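Local coordinates for protein putative short-chain dehydrogenase/reductase (Burkholderia xenovorans, PDB 5JY1) that binds NAD in a Rossmann-fold domain and probably works as an oxidoreductase of the short-chain dehydrogenase/reductase family, perhaps reducing 3-oxoacyl groups on acyl carrier protein, at residues 17-22 with 39-44; 30-35 with 55-60; 64-69 with 86-91. One frame throughout, in Å; residues are numbered along the deposited sequence.

Contact 1 of 3, residues 17-22 with 39-44; sequences ALVTGA and AAVIIA. With NAD (nicotinamide-adenine-dinucleotide), chain E.
Leu18 holds CG opposite its backbone N (chi1 -176°), and Ile42 places its CG2 branch in the same way, with CG1 beside the N (chi1 -64°). Both groups rise from one face of the sheet. There Leu18 CG meets Ile42 CG2 at 4.0 Å, while Leu18 CD2 reaches forward over the methyl of Ala44, with CD2 and Ala44 CB 3.7 Å apart. Helix 75-89 covers this face through Ala81, Ala85 and Phe89.

On the other face, Val19 CG2 touches Val41 CG1. Ala22, in the turn after the strand, sets its CB 3.7 Å from Ile43 CG2. Helix 25-36 covers this face, with Ala31 against Val41 and Ile43, and Phe34 against Ala17 and Val41.

The two strands run parallel. Ala17 bonds to the two residues flanking Val41: its N gives to Ala40 O, and its O accepts from Ile42 N at 2.7 Å. Val19 repeats the pattern, its N on Ile42 O and its O on Ala44 N. The first three of these bonds are nearly straight. The Ala44 N to Val19 O bond is more bent, 151° at the hydrogen. The pairing ends with Gly21 N on Ala44 O at 2.9 Å, where the donor lies above the carbonyl plane. Ala44 O also takes a CA-H contact from Thr20.

Thr20 OG1 is held by the backbone N of Asn98 and Ala99. A type II turn runs from Val19 to Ala22. Gly21 has positive phi in it, and its O lies 3.4 Å from NAD C4B, on the adenosine ribose. The backbone of Gly21 thus comes close against that ribose. This is the first beta-alpha-beta unit of a Rossmann fold, whose glycine-bearing turn receives the dinucleotide.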
loop_
_atom_site.group_PDB
_atom_site.type_symbol
_atom_site.label_atom_id
_atom_site.label_comp_id
_atom_site.label_asym_id
_atom_site.label_seq_id
_atom_site.Cartn_x
_atom_site.Cartn_y
_atom_site.Cartn_z
ATOM N N ALA A 17 7.026 -29.462 8.625
ATOM C CA ALA A 17 7.277 -28.034 8.775
ATOM C C ALA A 17 8.596 -27.805 9.500
ATOM O O ALA A 17 8.960 -28.560 10.401
ATOM C CB ALA A 17 6.133 -27.334 9.547
ATOM N N LEU A 18 9.313 -26.760 9.101
ATOM C CA LEU A 18 10.498 -26.308 9.816
ATOM C C LEU A 18 10.282 -24.860 10.235
ATOM O O LEU A 18 10.010 -23.999 9.389
ATOM C CB LEU A 18 11.763 -26.459 8.953
ATOM C CG LEU A 18 13.118 -26.119 9.580
ATOM C CD1 LEU A 18 14.220 -26.849 8.841
ATOM C CD2 LEU A 18 13.396 -24.598 9.542
ATOM N N VAL A 19 10.419 -24.594 11.534
ATOM C CA VAL A 19 10.196 -23.271 12.113
ATOM C C VAL A 19 11.494 -22.822 12.779
ATOM O O VAL A 19 11.950 -23.452 13.743
ATOM C CB VAL A 19 9.043 -23.295 13.129
ATOM C CG1 VAL A 19 8.788 -21.907 13.689
ATOM C CG2 VAL A 19 7.774 -23.886 12.494
ATOM N N THR A 20 12.088 -21.738 12.278
ATOM C CA THR A 20 13.306 -21.235 12.900
ATOM C C THR A 20 12.965 -20.429 14.146
ATOM O O THR A 20 11.913 -19.793 14.234
ATOM C CB THR A 20 14.138 -20.383 11.928
ATOM O OG1 THR A 20 13.484 -19.140 11.648
ATOM C CG2 THR A 20 14.388 -21.128 10.628
ATOM N N GLY A 21 13.860 -20.482 15.127
ATOM C CA GLY A 21 13.628 -19.786 16.380
ATOM C C GLY A 21 12.415 -20.276 17.139
ATOM O O GLY A 21 11.777 -19.492 17.844
ATOM N N ALA A 22 12.086 -21.560 17.021
ATOM C CA ALA A 22 10.855 -22.107 17.576
ATOM C C ALA A 22 10.960 -22.475 19.049
ATOM O O ALA A 22 10.036 -23.108 19.574
ATOM C CB ALA A 22 10.425 -23.336 16.773
ATOM N N ALA A 39 1.101 -31.662 11.608
ATOM C CA ALA A 39 2.391 -31.574 10.943
ATOM C C ALA A 39 3.484 -32.114 11.852
ATOM O O ALA A 39 3.387 -32.044 13.080
ATOM C CB ALA A 39 2.712 -30.129 10.558
ATOM N N ALA A 40 4.520 -32.679 11.235
ATOM C CA ALA A 40 5.758 -32.990 11.932
ATOM C C ALA A 40 6.599 -31.725 11.915
ATOM O O ALA A 40 6.828 -31.148 10.845
ATOM C CB ALA A 40 6.492 -34.147 11.255
ATOM N N VAL A 41 7.024 -31.264 13.085
ATOM C CA VAL A 41 7.611 -29.932 13.200
ATOM C C VAL A 41 9.074 -30.052 13.600
ATOM O O VAL A 41 9.388 -30.560 14.683
ATOM C CB VAL A 41 6.847 -29.058 14.200
ATOM C CG1 VAL A 41 7.373 -27.637 14.127
ATOM C CG2 VAL A 41 5.335 -29.096 13.900
ATOM N N ILE A 42 9.957 -29.537 12.746
ATOM C CA ILE A 42 11.368 -29.385 13.091
ATOM C C ILE A 42 11.555 -28.086 13.862
ATOM O O ILE A 42 11.208 -26.999 13.379
ATOM C CB ILE A 42 12.253 -29.411 11.840
ATOM C CG1 ILE A 42 12.159 -30.769 11.150
ATOM C CG2 ILE A 42 13.711 -29.116 12.227
ATOM C CD1 ILE A 42 12.746 -31.908 11.976
ATOM N N ILE A 43 12.115 -28.194 15.063
ATOM C CA ILE A 43 12.344 -27.044 15.934
ATOM C C ILE A 43 13.772 -26.602 15.638
ATOM O O ILE A 43 14.734 -27.121 16.204
ATOM C CB ILE A 43 12.136 -27.393 17.410
ATOM C CG1 ILE A 43 10.754 -28.026 17.638
ATOM C CG2 ILE A 43 12.309 -26.157 18.295
ATOM C CD1 ILE A 43 9.581 -27.188 17.133
ATOM N N ALA A 44 13.913 -25.662 14.702
ATOM C CA ALA A 44 15.234 -25.237 14.231
ATOM C C ALA A 44 15.679 -24.039 15.061
ATOM O O ALA A 44 15.500 -22.883 14.677
ATOM C CB ALA A 44 15.196 -24.927 12.740
HETATM P PA NAD E . 11.696 -13.932 20.429
HETATM O O1A NAD E . 12.840 -13.038 20.800
HETATM O O2A NAD E . 10.694 -14.137 21.556
HETATM O O5B NAD E . 12.246 -15.415 19.894
HETATM C C5B NAD E . 13.325 -15.393 19.027
HETATM C C4B NAD E . 13.802 -16.885 18.802
HETATM O O4B NAD E . 14.729 -16.886 17.905
HETATM C C3B NAD E . 14.471 -17.393 20.127
HETATM O O3B NAD E . 13.990 -18.662 20.448
HETATM C C2B NAD E . 15.940 -17.415 19.777
HETATM O O2B NAD E . 16.696 -18.372 20.666
HETATM C C1B NAD E . 15.913 -17.792 18.512
HETATM N N9A NAD E . 17.151 -17.454 17.834
HETATM C C8A NAD E . 17.873 -16.347 18.020
HETATM N N7A NAD E . 18.925 -16.410 17.230
HETATM C C5A NAD E . 18.860 -17.560 16.552
HETATM C C6A NAD E . 19.722 -18.110 15.603
HETATM N N6A NAD E . 20.968 -17.708 14.966
HETATM N N1A NAD E . 19.439 -19.281 15.064
HETATM C C2A NAD E . 18.298 -19.948 15.444
HETATM N N3A NAD E . 17.459 -19.427 16.371
HETATM C C4A NAD E . 17.760 -18.207 16.921
HETATM O O3 NAD E . 10.951 -13.271 19.112
HETATM P PN NAD E . 9.363 -12.990 18.868
HETATM O O1N NAD E . 8.949 -11.761 19.662
HETATM O O2N NAD E . 8.459 -14.176 19.253
HETATM O O5D NAD E . 9.204 -12.619 17.262
HETATM C C5D NAD E . 9.286 -13.672 16.302
HETATM C C4D NAD E . 9.189 -13.083 14.856
HETATM O O4D NAD E . 8.173 -12.226 14.773
HETATM C C3D NAD E . 10.456 -12.269 14.569
HETATM O O3D NAD E . 10.823 -12.382 13.278
HETATM C C2D NAD E . 10.013 -10.818 14.877
HETATM O O2D NAD E . 10.950 -9.905 14.170
HETATM C C1D NAD E . 8.779 -10.776 14.420
HETATM N N1N NAD E . 7.966 -9.766 15.081
HETATM C C2N NAD E . 7.464 -9.981 16.326
HETATM C C3N NAD E . 6.686 -9.009 16.962
HETATM C C7N NAD E . 6.127 -9.234 18.347
HETATM O O7N NAD E . 5.301 -8.466 18.816
HETATM N N7N NAD E . 6.557 -10.335 19.117
HETATM C C4N NAD E . 6.428 -7.826 16.318
HETATM C C5N NAD E . 6.919 -7.611 15.079
HETATM C C6N NAD E . 7.696 -8.593 14.446
#

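Contact 2 of 3, residues 30-35 with 55-60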
loop_
_atom_site.group_PDB
_atom_site.type_symbol
_atom_site.label_atom_id
_atom_site.label_comp_id
_atom_site.label_asym_id
_atom_site.label_seq_id
_atom_site.Cartn_x
_atom_site.Cartn_y
_atom_site.Cartn_z
ATOM N N VAL A 30 3.734 -20.870 16.971
ATOM C CA VAL A 30 3.486 -21.427 15.643
ATOM C C VAL A 30 3.793 -22.923 15.623
ATOM O O VAL A 30 3.016 -23.727 15.092
ATOM C CB VAL A 30 4.302 -20.662 14.582
ATOM C CG1 VAL A 30 4.199 -21.354 13.231
ATOM C CG2 VAL A 30 3.820 -19.214 14.482
ATOM N N ALA A 31 4.936 -23.320 16.194
ATOM C CA ALA A 31 5.302 -24.733 16.192
ATOM C C ALA A 31 4.253 -25.583 16.899
ATOM O O ALA A 31 3.884 -26.655 16.410
ATOM C CB ALA A 31 6.674 -24.925 16.846
ATOM N N ARG A 32 3.771 -25.129 18.059
ATOM C CA ARG A 32 2.746 -25.880 18.779
ATOM C C ARG A 32 1.437 -25.928 17.996
ATOM O O ARG A 32 0.759 -26.965 17.980
ATOM C CB ARG A 32 2.536 -25.273 20.169
ATOM C CG ARG A 32 3.652 -25.602 21.160
ATOM C CD ARG A 32 3.613 -24.695 22.375
ATOM N NE ARG A 32 2.318 -24.754 23.046
ATOM C CZ ARG A 32 2.065 -25.470 24.136
ATOM N NH1 ARG A 32 3.024 -26.187 24.707
ATOM N NH2 ARG A 32 0.848 -25.461 24.663
ATOM N N SER A 33 1.065 -24.817 17.345
ATOM C CA SER A 33 -0.138 -24.815 16.514
ATOM C C SER A 33 -0.010 -25.802 15.365
ATOM O O SER A 33 -0.956 -26.535 15.061
ATOM C CB SER A 33 -0.411 -23.411 15.967
ATOM O OG SER A 33 -0.524 -22.473 17.014
ATOM N N PHE A 34 1.156 -25.832 14.710
ATOM C CA PHE A 34 1.397 -26.793 13.637
ATOM C C PHE A 34 1.308 -28.227 14.147
ATOM O O PHE A 34 0.767 -29.108 13.467
ATOM C CB PHE A 34 2.781 -26.562 13.020
ATOM C CG PHE A 34 2.871 -25.379 12.092
ATOM C CD1 PHE A 34 1.816 -24.495 11.933
ATOM C CD2 PHE A 34 4.034 -25.165 11.361
ATOM C CE1 PHE A 34 1.922 -23.409 11.062
ATOM C CE2 PHE A 34 4.140 -24.093 10.484
ATOM C CZ PHE A 34 3.086 -23.214 10.343
ATOM N N GLY A 35 1.878 -28.493 15.323
ATOM C CA GLY A 35 1.824 -29.841 15.860
ATOM C C GLY A 35 0.402 -30.318 16.075
ATOM O O GLY A 35 0.079 -31.477 15.804
ATOM N N GLU A 55 10.059 -29.264 21.494
ATOM C CA GLU A 55 9.936 -30.604 20.920
ATOM C C GLU A 55 9.141 -31.519 21.846
ATOM O O GLU A 55 8.198 -32.196 21.421
ATOM C CB GLU A 55 11.328 -31.189 20.652
ATOM C CG GLU A 55 11.336 -32.681 20.324
ATOM C CD GLU A 55 12.693 -33.340 20.580
ATOM O OE1 GLU A 55 13.505 -33.455 19.636
ATOM O OE2 GLU A 55 12.951 -33.740 21.734
ATOM N N GLN A 56 9.496 -31.528 23.131
ATOM C CA GLN A 56 8.813 -32.397 24.081
ATOM C C GLN A 56 7.376 -31.953 24.326
ATOM O O GLN A 56 6.498 -32.799 24.528
ATOM C CB GLN A 56 9.595 -32.445 25.393
ATOM C CG GLN A 56 10.975 -33.088 25.259
ATOM C CD GLN A 56 10.891 -34.574 24.943
ATOM O OE1 GLN A 56 10.270 -35.342 25.681
ATOM N NE2 GLN A 56 11.500 -34.982 23.837
ATOM N N GLU A 57 7.115 -30.640 24.317
ATOM C CA GLU A 57 5.742 -30.159 24.464
ATOM C C GLU A 57 4.856 -30.690 23.346
ATOM O O GLU A 57 3.740 -31.165 23.591
ATOM C CB GLU A 57 5.712 -28.627 24.483
ATOM C CG GLU A 57 6.136 -28.013 25.808
ATOM C CD GLU A 57 6.307 -26.502 25.737
ATOM O OE1 GLU A 57 5.913 -25.890 24.722
ATOM O OE2 GLU A 57 6.847 -25.924 26.706
ATOM N N ILE A 58 5.338 -30.613 22.105
ATOM C CA ILE A 58 4.551 -31.076 20.967
ATOM C C ILE A 58 4.300 -32.574 21.069
ATOM O O ILE A 58 3.192 -33.051 20.795
ATOM C CB ILE A 58 5.249 -30.699 19.648
ATOM C CG1 ILE A 58 5.185 -29.181 19.432
ATOM C CG2 ILE A 58 4.637 -31.463 18.483
ATOM C CD1 ILE A 58 6.128 -28.660 18.363
ATOM N N ARG A 59 5.319 -33.337 21.479
ATOM C CA ARG A 59 5.149 -34.780 21.629
ATOM C C ARG A 59 4.150 -35.107 22.731
ATOM O O ARG A 59 3.282 -35.968 22.552
ATOM C CB ARG A 59 6.496 -35.444 21.917
ATOM C CG ARG A 59 7.480 -35.351 20.766
ATOM C CD ARG A 59 8.753 -36.137 21.047
ATOM N NE ARG A 59 9.648 -36.091 19.895
ATOM C CZ ARG A 59 10.904 -36.527 19.896
ATOM N NH1 ARG A 59 11.432 -37.047 20.995
ATOM N NH2 ARG A 59 11.634 -36.435 18.792
ATOM N N GLU A 60 4.251 -34.423 23.875
ATOM C CA GLU A 60 3.349 -34.682 24.991
ATOM C C GLU A 60 1.901 -34.373 24.639
ATOM O O GLU A 60 0.989 -34.936 25.256
ATOM C CB GLU A 60 3.778 -33.870 26.215
#
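Helices 30-35 and 55-60 run roughly parallel, their axes 9.6 Å apart at the closest point and inclined by 26°. Gly35 and Ile58 bring the two backbones nearest, with their CA atoms 5.9 Å apart.

Ile58 fills the gap between the helices. Its CG1 stands beside the backbone N (chi1 -70°) and carries CD1 on toward Ala31. CD1 lies 3.6 Å from the carbonyl O of Ala31 and 4.1 Å from Ala31 CB. The other branch, CG2, points at the bare CA of Gly35, 4.2 Å away. Gly35 has no side chain, and Ile58 CG2 packs directly on its CA. Ile58 also touches Ile43 of strand 40-45, as does Ala31. The apolar seam therefore continues down to the sheet.

At the outer margin Arg32 and Glu57 form a salt bridge. The bend of the Arg32 chain at chi3 and the extended chain of Glu57 let NH1 and OE1 meet. Arg32 NH1 gives a hydrogen bond of 2.9 Å to Glu57 OE1, with 144° at the hydrogen. The guanidinium and carboxylate planes are almost perpendicular. OE1 is met from above the carboxylate plane, yet lies near the guanidinium plane at its edge. Only one N-H of the guanidinium bonds to this carboxylate.

Both charges have further partners. Arg32 NE pairs with Glu228, in the first turn of helix 227-239, and Glu57 OE1 also pairs with Arg28. Arg28 and Arg32 thus converge on one carboxylate oxygen, whose negative charge probably eases the closeness of NH1 and Arg28 NH2. The contact combines a buried isoleucine seam with a partly exposed ionic edge. Its sharing of charges implies a small network rather than an isolated ion pair, probably favouring the ionised form of Glu57.

Contact 3 of 3, residues 64-69 with 86-91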
loop_
_atom_site.group_PDB
_atom_site.type_symbol
_atom_site.label_atom_id
_atom_site.label_comp_id
_atom_site.label_asym_id
_atom_site.label_seq_id
_atom_site.Cartn_x
_atom_site.Cartn_y
_atom_site.Cartn_z
ATOM N N ARG A 64 4.079 -34.781 16.450
ATOM C CA ARG A 64 5.412 -35.222 16.064
ATOM C C ARG A 64 6.326 -34.014 15.926
ATOM O O ARG A 64 5.947 -32.995 15.340
ATOM C CB ARG A 64 5.391 -36.009 14.752
ATOM C CG ARG A 64 4.876 -37.435 14.879
ATOM C CD ARG A 64 4.689 -38.037 13.505
ATOM N NE ARG A 64 3.780 -37.213 12.712
ATOM C CZ ARG A 64 3.877 -37.040 11.398
ATOM N NH1 ARG A 64 3.001 -36.267 10.768
ATOM N NH2 ARG A 64 4.852 -37.629 10.719
ATOM N N SER A 65 7.533 -34.132 16.476
ATOM C CA SER A 65 8.475 -33.021 16.456
ATOM C C SER A 65 9.893 -33.558 16.595
ATOM O O SER A 65 10.109 -34.660 17.100
ATOM C CB SER A 65 8.163 -32.022 17.577
ATOM O OG SER A 65 8.971 -30.868 17.487
ATOM N N LEU A 66 10.853 -32.760 16.132
ATOM C CA LEU A 66 12.269 -33.062 16.323
ATOM C C LEU A 66 13.024 -31.756 16.498
ATOM O O LEU A 66 12.971 -30.881 15.627
ATOM C CB LEU A 66 12.846 -33.854 15.146
ATOM C CG LEU A 66 14.331 -34.225 15.277
ATOM C CD1 LEU A 66 14.542 -35.211 16.418
ATOM C CD2 LEU A 66 14.878 -34.782 13.982
ATOM N N PHE A 67 13.730 -31.629 17.613
ATOM C CA PHE A 67 14.633 -30.505 17.791
ATOM C C PHE A 67 15.893 -30.740 16.972
ATOM O O PHE A 67 16.512 -31.808 17.061
ATOM C CB PHE A 67 15.000 -30.318 19.263
ATOM C CG PHE A 67 16.204 -29.442 19.463
ATOM C CD1 PHE A 67 16.127 -28.075 19.232
ATOM C CD2 PHE A 67 17.420 -29.985 19.845
ATOM C CE1 PHE A 67 17.229 -27.266 19.404
ATOM C CE2 PHE A 67 18.531 -29.178 20.017
ATOM C CZ PHE A 67 18.432 -27.811 19.794
ATOM N N VAL A 68 16.262 -29.749 16.165
ATOM C CA VAL A 68 17.507 -29.772 15.404
ATOM C C VAL A 68 18.224 -28.465 15.701
ATOM O O VAL A 68 17.750 -27.391 15.304
ATOM C CB VAL A 68 17.268 -29.936 13.895
ATOM C CG1 VAL A 68 18.599 -29.973 13.150
ATOM C CG2 VAL A 68 16.468 -31.211 13.622
ATOM N N LYS A 69 19.346 -28.544 16.420
ATOM C CA LYS A 69 20.091 -27.332 16.719
ATOM C C LYS A 69 20.503 -26.662 15.414
ATOM O O LYS A 69 21.094 -27.299 14.533
ATOM C CB LYS A 69 21.312 -27.638 17.593
ATOM C CG LYS A 69 21.921 -26.383 18.205
ATOM C CD LYS A 69 23.205 -26.675 18.988
ATOM C CE LYS A 69 22.920 -27.279 20.355
ATOM N NZ LYS A 69 24.167 -27.616 21.103
ATOM N N VAL A 86 13.987 -33.612 5.799
ATOM C CA VAL A 86 13.671 -34.561 4.736
ATOM C C VAL A 86 14.086 -35.974 5.135
ATOM O O VAL A 86 13.346 -36.942 4.912
ATOM C CB VAL A 86 14.334 -34.121 3.416
ATOM C CG1 VAL A 86 14.078 -35.151 2.317
ATOM C CG2 VAL A 86 13.824 -32.751 2.989
ATOM N N GLU A 87 15.268 -36.116 5.740
ATOM C CA GLU A 87 15.746 -37.442 6.129
ATOM C C GLU A 87 14.864 -38.065 7.208
ATOM O O GLU A 87 14.534 -39.255 7.138
ATOM C CB GLU A 87 17.198 -37.347 6.594
ATOM C CG GLU A 87 18.158 -37.015 5.448
ATOM C CD GLU A 87 19.551 -36.600 5.906
ATOM O OE1 GLU A 87 19.826 -36.623 7.127
ATOM O OE2 GLU A 87 20.374 -36.246 5.029
ATOM N N GLN A 88 14.441 -37.272 8.194
ATOM C CA GLN A 88 13.703 -37.833 9.322
ATOM C C GLN A 88 12.226 -38.033 9.008
ATOM O O GLN A 88 11.620 -39.005 9.472
ATOM C CB GLN A 88 13.858 -36.931 10.543
ATOM C CG GLN A 88 15.269 -36.893 11.080
ATOM C CD GLN A 88 15.706 -38.240 11.602
ATOM O OE1 GLN A 88 14.990 -38.877 12.377
ATOM N NE2 GLN A 88 16.882 -38.692 11.171
ATOM N N PHE A 89 11.616 -37.123 8.248
ATOM C CA PHE A 89 10.175 -37.161 8.055
ATOM C C PHE A 89 9.721 -37.293 6.607
ATOM O O PHE A 89 8.513 -37.443 6.373
ATOM C CB PHE A 89 9.525 -35.907 8.661
ATOM C CG PHE A 89 9.585 -35.850 10.164
ATOM C CD1 PHE A 89 9.009 -36.844 10.937
ATOM C CD2 PHE A 89 10.190 -34.778 10.803
ATOM C CE1 PHE A 89 9.053 -36.785 12.323
ATOM C CE2 PHE A 89 10.234 -34.708 12.186
ATOM C CZ PHE A 89 9.665 -35.713 12.947
ATOM N N GLY A 90 10.624 -37.201 5.631
ATOM C CA GLY A 90 10.303 -37.544 4.263
ATOM C C GLY A 90 10.086 -36.378 3.323
ATOM O O GLY A 90 9.979 -36.605 2.111
ATOM N N SER A 91 10.002 -35.151 3.836
ATOM C CA SER A 91 9.722 -33.976 3.017
ATOM C C SER A 91 10.024 -32.733 3.845
ATOM O O SER A 91 10.322 -32.819 5.039
ATOM C CB SER A 91 8.263 -33.968 2.545
ATOM O OG SER A 91 7.376 -34.021 3.658
#
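Leu66 and Phe89 meet where the end of helix 75-89 lies against strand 64-69. Both residues direct their CB toward the other segment. Leu66 CB comes to Phe89 CE2 at 4.0 Å, approaching the ring obliquely. The strand backbone is met in another way. The carbonyl carbon of Ser65 lies at the edge of the same ring, near its plane, 4.2 Å from CZ.

Gln88 takes the far end of Leu66. The two side chains cross at about a right angle. Leu66 holds CG opposite its backbone N (chi1 -179°), and from there CD2 touches Gln88 CG at 3.6 Å. Gln88 has CG beside its backbone N (chi1 -67°), which brings CG to the Leu66 methyl. The contact is made by its methylene carbons, with CB 4.2 Å from the same methyl. Leu66 therefore sits against two consecutive helix residues, through CB on Phe89 and through CD2 on Gln88.

In one of its two conformers, Arg64 sets NH2 4.2 Å from Phe89 CD1, so this touch is less certain. The guanidinium and the ring meet obliquely there.

No hydrogen bond joins the two segments. Ser65 points its CB away from the helix, and its OG bonds to Val41 O in the neighbouring strand. Phe89 also rests on Ala40 and Val16, so its side chain touches three adjacent strands near their starts. Strand 64-69 is the outermost strand on this side of the sheet within the chain. Helix 75-89 after it crosses back over the face and leads to strand 94-97, as in the parallel alpha/beta Rossmann fold.

How the contacts relate
The three contacts build one edge of the Rossmann domain, and strand 40-45 links them. Its face with Val41 and Ile43 meets contact 2, where Ile43 CD1 lies 3.7 Å from Ala31 CB. Its other edge, away from strand 16-20, pairs with strand 64-69 of contact 3, with Ile43 N 2.9 Å from Leu66 O. Contacts 2 and 3 also join directly: Glu55 OE1 is 2.7 Å from Phe67 N. The centres of contacts 1 and 2 are about 9 Å apart, those of contacts 1 and 3 about 8 Å. Of the three, contact 1 reaches NAD, through Gly21. The side chain of Ala31 is about 10 Å from NAD and that of Ser65 about 14 Å.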